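Local coordinates for putative peptide ABC-transport system periplasmic peptide-binding protein (Campylobacter jejuni, PDB 4OEV), which binds nickel outside the cytoplasm, here together with oxalate, and probably delivers it to an ABC-type importer, at residues A366-A369 with G370-D373. Numbering follows the deposited sequence.
Sequences AKPA and GSFD
Pro368 O takes two bonds from Ser371, and together they close a type II beta turn running from Pro368 to Ser371. The backbone bond, Ser371 N to Pro368 O, is 3.0 Å long and bent. The hydroxyl makes the shorter link: Ser371 OG gives its proton to Pro368 O at 2.7 Å, in the carbonyl plane and on a lone pair. With chi1 at 74°, Ser371 OG sits between the backbone N and carbonyl carbon of its own residue, folded back over the turn, where it also lies 3.4 Å from Pro368 CD. Gly370 occupies the third position of the turn with the positive phi that a type II turn needs there.

The next side chain reaches back to the strand end. The CD1-CE1 side of the Phe372 ring is turned to Lys367, whose CB sits off the ring plane and beyond its rim, 3.6 Å from Phe372 CD1, while Lys367 O approaches the ring edge near CE1, close to the ring plane. Lys367 CG already turns away from the ring, beside the backbone N (chi1 -61°), and the chain with its ammonium leads off from there.

Trp336 and Tyr374 also meet the Phe372 ring, and Asn340 OD1 accepts a bond from Ala369 N. The turn leaves the end of strand 361-367, an outer strand paired in parallel with 329-338, and begins the loop leading to strand 379-384.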
# COMPACT_ATOMS: atom_id res chain seq x y z
N ALA A 366 -21.39 1.25 6.86
CA ALA A 366 -20.21 2.13 6.97
C ALA A 366 -19.80 2.16 8.43
O ALA A 366 -20.61 2.54 9.28
CB ALA A 366 -20.56 3.55 6.43
N LYS A 367 -18.58 1.71 8.74
CA LYS A 367 -18.04 1.69 10.11
C LYS A 367 -16.58 2.20 10.06
O LYS A 367 -15.95 2.15 9.01
CB LYS A 367 -18.09 0.27 10.70
CG LYS A 367 -19.50 -0.34 10.81
CD LYS A 367 -20.35 0.29 11.90
CE LYS A 367 -21.75 -0.30 11.94
NZ LYS A 367 -22.67 0.48 12.83
N PRO A 368 -16.04 2.68 11.19
CA PRO A 368 -14.68 3.26 11.20
C PRO A 368 -13.60 2.26 10.84
O PRO A 368 -13.64 1.16 11.36
CB PRO A 368 -14.50 3.71 12.66
CG PRO A 368 -15.87 3.85 13.19
CD PRO A 368 -16.68 2.77 12.51
N ALA A 369 -12.65 2.64 9.98
CA ALA A 369 -11.48 1.81 9.66
C ALA A 369 -10.93 1.21 10.93
O ALA A 369 -10.94 1.85 11.97
CB ALA A 369 -10.39 2.64 8.94
N GLY A 370 -10.53 -0.05 10.87
CA GLY A 370 -9.92 -0.70 12.03
C GLY A 370 -10.91 -1.18 13.09
O GLY A 370 -10.52 -1.77 14.10
N SER A 371 -12.20 -0.98 12.88
CA SER A 371 -13.16 -1.38 13.92
C SER A 371 -13.87 -2.73 13.61
O SER A 371 -14.61 -3.24 14.46
CB SER A 371 -14.20 -0.28 14.16
OG SER A 371 -15.13 -0.22 13.09
N PHE A 372 -13.63 -3.28 12.42
CA PHE A 372 -14.22 -4.57 12.01
C PHE A 372 -13.21 -5.29 11.14
O PHE A 372 -12.27 -4.70 10.60
CB PHE A 372 -15.58 -4.38 11.26
CG PHE A 372 -15.48 -3.58 9.99
CD1 PHE A 372 -15.48 -2.18 10.02
CD2 PHE A 372 -15.38 -4.20 8.75
CE1 PHE A 372 -15.38 -1.43 8.84
CE2 PHE A 372 -15.28 -3.45 7.56
CZ PHE A 372 -15.28 -2.06 7.61
N ASP A 373 -13.42 -6.59 10.99
CA ASP A 373 -12.51 -7.46 10.24
C ASP A 373 -12.89 -7.45 8.77
O ASP A 373 -13.96 -7.96 8.39
CB ASP A 373 -12.56 -8.88 10.83
CG ASP A 373 -11.55 -9.82 10.22
OD1 ASP A 373 -11.12 -9.61 9.10
OD2 ASP A 373 -11.22 -10.83 10.85